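Local coordinates for water stress and hypersensitive response domain-containing protein (Archaeoglobus fulgidus DSM 4304, PDB 3BUT) that is of unknown function but belongs to the late embryogenesis abundant (LEA_2) family and may bind lipids, at residues D30-Y41 with D52-P63. The protein carries 4 engineered substitutions. Sequence-based numbering, arbitrary orientation.
Sequences DVVPIVVSGYHY and DGYENSPVTVKP
His-40 reaches across the strand pair to Asp-52: NE2 donates to OD1 at 2.8 Å, meeting the syn side of the carboxylate but 30° out of its plane. The imidazole swings out there because CG is anti to the backbone N (chi1 -171°), and Gly-53 O sits over one ring face. An alanine here would probably leave Asp-52 OD1 without its imidazole partner and strip the ring from beside Gly-53 O. His-40 CB packs 3.7 Å from Tyr-54 CD1. Next to the His-40 and Asp-52 pair, Tyr-41 and Gly-53 exchange two backbone bonds, Tyr-41 N to Gly-53 O being 2.8 Å. Ile-34 pairs likewise with Val-61, and Val-36 with Val-59. This is the antiparallel hairpin of strands 34-45 and 48-61, within the LEA_2 family region; its register slips by one residue between Val-36 and Tyr-39. At the slip, a water bonded to Tyr-54 OH makes weak bonds to Ser-37 O and Asn-56 ND2, while the tyrosine hydroxyl also bonds Thr-103. Glu-55 CB lies over the Tyr-39 ring, 3.9 Å from its centroid, and Tyr-39 OH bonds Ser-72 N. Gly-53 CA similarly covers a face of Tyr-41. Farther along, Val-35 CG2 touches Thr-60 CG2 at 3.6 Å, and Pro-63 CG rests 3.3 Å from Val-31 O.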
# COMPACT_ATOMS: atom_id res chain seq x y z
N ASP A 30 39.29 15.18 -2.43
CA ASP A 30 40.02 16.28 -1.79
C ASP A 30 41.25 15.70 -1.09
O ASP A 30 41.42 14.48 -1.01
CB ASP A 30 39.11 17.01 -0.80
CG ASP A 30 39.39 18.51 -0.75
OD1 ASP A 30 40.58 18.91 -0.85
OD2 ASP A 30 38.43 19.29 -0.60
N VAL A 31 42.11 16.56 -0.59
CA VAL A 31 43.30 16.10 0.12
C VAL A 31 43.05 16.04 1.63
O VAL A 31 43.92 15.62 2.39
CB VAL A 31 44.57 16.95 -0.24
CG1 VAL A 31 44.94 16.76 -1.71
CG2 VAL A 31 44.35 18.44 0.07
N VAL A 32 41.87 16.47 2.05
CA VAL A 32 41.45 16.43 3.46
C VAL A 32 40.25 15.48 3.60
O VAL A 32 39.61 15.15 2.59
CB VAL A 32 41.12 17.85 4.01
CG1 VAL A 32 42.38 18.71 4.04
CG2 VAL A 32 40.03 18.51 3.20
N PRO A 33 39.96 14.99 4.83
CA PRO A 33 38.83 14.07 4.93
C PRO A 33 37.47 14.77 4.93
O PRO A 33 37.36 15.91 5.38
CB PRO A 33 39.06 13.38 6.27
CG PRO A 33 39.78 14.37 7.08
CD PRO A 33 40.61 15.19 6.13
N ILE A 34 36.47 14.08 4.39
CA ILE A 34 35.09 14.54 4.41
C ILE A 34 34.46 13.93 5.65
O ILE A 34 34.68 12.75 5.93
CB ILE A 34 34.33 14.07 3.15
CG1 ILE A 34 34.89 14.73 1.89
CG2 ILE A 34 32.82 14.34 3.26
CD1 ILE A 34 34.31 14.17 0.59
N VAL A 35 33.72 14.72 6.41
CA VAL A 35 32.87 14.15 7.46
C VAL A 35 31.40 14.37 7.08
O VAL A 35 31.00 15.49 6.81
CB VAL A 35 33.15 14.76 8.86
CG1 VAL A 35 32.44 13.95 9.95
CG2 VAL A 35 34.64 14.81 9.13
N VAL A 36 30.64 13.29 7.02
CA VAL A 36 29.19 13.37 6.89
C VAL A 36 28.64 13.17 8.29
O VAL A 36 28.55 12.04 8.76
CB VAL A 36 28.61 12.30 5.92
CG1 VAL A 36 27.12 12.53 5.70
CG2 VAL A 36 29.33 12.32 4.58
N SER A 37 28.30 14.26 8.96
CA SER A 37 27.86 14.20 10.36
C SER A 37 26.44 13.63 10.52
O SER A 37 26.08 13.11 11.57
CB SER A 37 27.94 15.58 11.01
OG SER A 37 27.17 16.51 10.27
N GLY A 38 25.66 13.72 9.45
CA GLY A 38 24.32 13.19 9.43
C GLY A 38 23.63 13.61 8.16
O GLY A 38 24.28 14.08 7.23
N TYR A 39 22.31 13.45 8.14
CA TYR A 39 21.50 13.73 6.96
C TYR A 39 20.05 13.96 7.33
O TYR A 39 19.54 13.35 8.27
CB TYR A 39 21.61 12.59 5.93
CG TYR A 39 21.24 11.22 6.48
CD1 TYR A 39 22.17 10.45 7.19
CD2 TYR A 39 19.97 10.68 6.28
CE1 TYR A 39 21.83 9.20 7.70
CE2 TYR A 39 19.62 9.43 6.78
CZ TYR A 39 20.56 8.69 7.48
OH TYR A 39 20.23 7.46 7.99
N HIS A 40 19.41 14.85 6.59
CA HIS A 40 17.96 15.00 6.65
C HIS A 40 17.35 14.29 5.46
O HIS A 40 17.90 14.31 4.35
CB HIS A 40 17.57 16.48 6.65
CG HIS A 40 16.12 16.72 6.92
ND1 HIS A 40 15.63 17.03 8.17
CD2 HIS A 40 15.04 16.67 6.10
CE1 HIS A 40 14.32 17.17 8.11
NE2 HIS A 40 13.94 16.96 6.86
N TYR A 41 16.21 13.64 5.67
CA TYR A 41 15.50 13.00 4.57
C TYR A 41 14.03 13.33 4.55
O TYR A 41 13.43 13.55 5.60
CB TYR A 41 15.72 11.49 4.55
CG TYR A 41 15.17 10.76 5.75
CD1 TYR A 41 15.92 10.64 6.92
CD2 TYR A 41 13.91 10.18 5.73
CE1 TYR A 41 15.43 9.98 8.02
CE2 TYR A 41 13.41 9.51 6.83
CZ TYR A 41 14.17 9.42 7.97
OH TYR A 41 13.67 8.76 9.07
N ASP A 52 9.91 12.40 7.07
CA ASP A 52 10.59 13.67 7.32
C ASP A 52 11.43 13.49 8.58
O ASP A 52 10.92 13.60 9.69
CB ASP A 52 9.56 14.78 7.52
CG ASP A 52 10.19 16.14 7.78
OD1 ASP A 52 11.16 16.50 7.09
OD2 ASP A 52 9.70 16.85 8.69
N GLY A 53 12.72 13.22 8.41
CA GLY A 53 13.56 12.95 9.57
C GLY A 53 15.01 13.36 9.45
O GLY A 53 15.51 13.60 8.36
N TYR A 54 15.67 13.45 10.61
CA TYR A 54 17.11 13.66 10.68
C TYR A 54 17.78 12.56 11.48
O TYR A 54 17.36 12.25 12.59
CB TYR A 54 17.44 15.02 11.32
CG TYR A 54 18.88 15.43 11.11
CD1 TYR A 54 19.25 16.16 9.98
CD2 TYR A 54 19.88 15.07 12.02
CE1 TYR A 54 20.57 16.53 9.76
CE2 TYR A 54 21.21 15.43 11.80
CZ TYR A 54 21.55 16.16 10.67
OH TYR A 54 22.85 16.54 10.46
N GLU A 55 18.84 11.97 10.92
CA GLU A 55 19.69 10.93 11.55
C GLU A 55 21.07 11.49 11.90
O GLU A 55 21.75 12.07 11.11
CB GLU A 55 19.86 9.67 10.68
CG GLU A 55 19.40 8.33 11.24
CD GLU A 55 20.54 7.38 11.66
OE1 GLU A 55 21.09 7.57 12.75
OE2 GLU A 55 20.88 6.40 10.95
N ASN A 56 21.47 11.32 13.14
CA ASN A 56 22.79 11.78 13.56
C ASN A 56 23.78 10.61 13.63
O ASN A 56 23.88 9.93 14.65
CB ASN A 56 22.68 12.52 14.90
CG ASN A 56 24.00 13.09 15.37
OD1 ASN A 56 24.28 13.09 16.57
ND2 ASN A 56 24.82 13.58 14.45
N SER A 57 24.48 10.36 12.53
CA SER A 57 25.48 9.29 12.47
C SER A 57 26.72 9.73 11.69
O SER A 57 26.76 9.61 10.46
CB SER A 57 24.87 8.01 11.87
OG SER A 57 24.69 8.13 10.47
N PRO A 58 27.74 10.24 12.40
CA PRO A 58 28.91 10.81 11.73
C PRO A 58 29.83 9.75 11.12
O PRO A 58 30.11 8.74 11.76
CB PRO A 58 29.61 11.61 12.84
CG PRO A 58 28.65 11.60 14.01
CD PRO A 58 27.86 10.35 13.86
N VAL A 59 30.26 9.98 9.88
CA VAL A 59 31.11 9.06 9.12
C VAL A 59 32.19 9.86 8.40
O VAL A 59 31.88 10.85 7.74
CB VAL A 59 30.29 8.25 8.07
CG1 VAL A 59 31.19 7.51 7.09
CG2 VAL A 59 29.36 7.25 8.73
N THR A 60 33.46 9.45 8.52
CA THR A 60 34.53 10.06 7.71
C THR A 60 34.84 9.29 6.44
O THR A 60 34.78 8.07 6.41
CB THR A 60 35.88 10.19 8.46
OG1 THR A 60 36.14 9.00 9.21
CG2 THR A 60 35.88 11.39 9.35
N VAL A 61 35.19 10.03 5.39
CA VAL A 61 35.81 9.45 4.21
C VAL A 61 37.23 10.02 4.16
O VAL A 61 37.41 11.23 4.10
CB VAL A 61 35.04 9.78 2.91
CG1 VAL A 61 35.53 8.92 1.76
CG2 VAL A 61 33.54 9.59 3.10
N LYS A 62 38.23 9.14 4.22
CA LYS A 62 39.63 9.54 4.21
C LYS A 62 40.01 10.10 2.83
O LYS A 62 39.40 9.72 1.83
CB LYS A 62 40.54 8.37 4.60
CG LYS A 62 40.64 8.13 6.11
CD LYS A 62 42.03 7.64 6.54
CE LYS A 62 42.23 6.14 6.36
NZ LYS A 62 41.61 5.33 7.45
N PRO A 63 40.99 11.04 2.78
CA PRO A 63 41.39 11.60 1.47
C PRO A 63 41.79 10.53 0.47
O PRO A 63 42.49 9.59 0.86
CB PRO A 63 42.62 12.44 1.80
CG PRO A 63 42.60 12.68 3.23
CD PRO A 63 41.74 11.66 3.89
O HOH W 1 24.49 15.51 12.32
O HOH W 2 22.46 5.60 9.21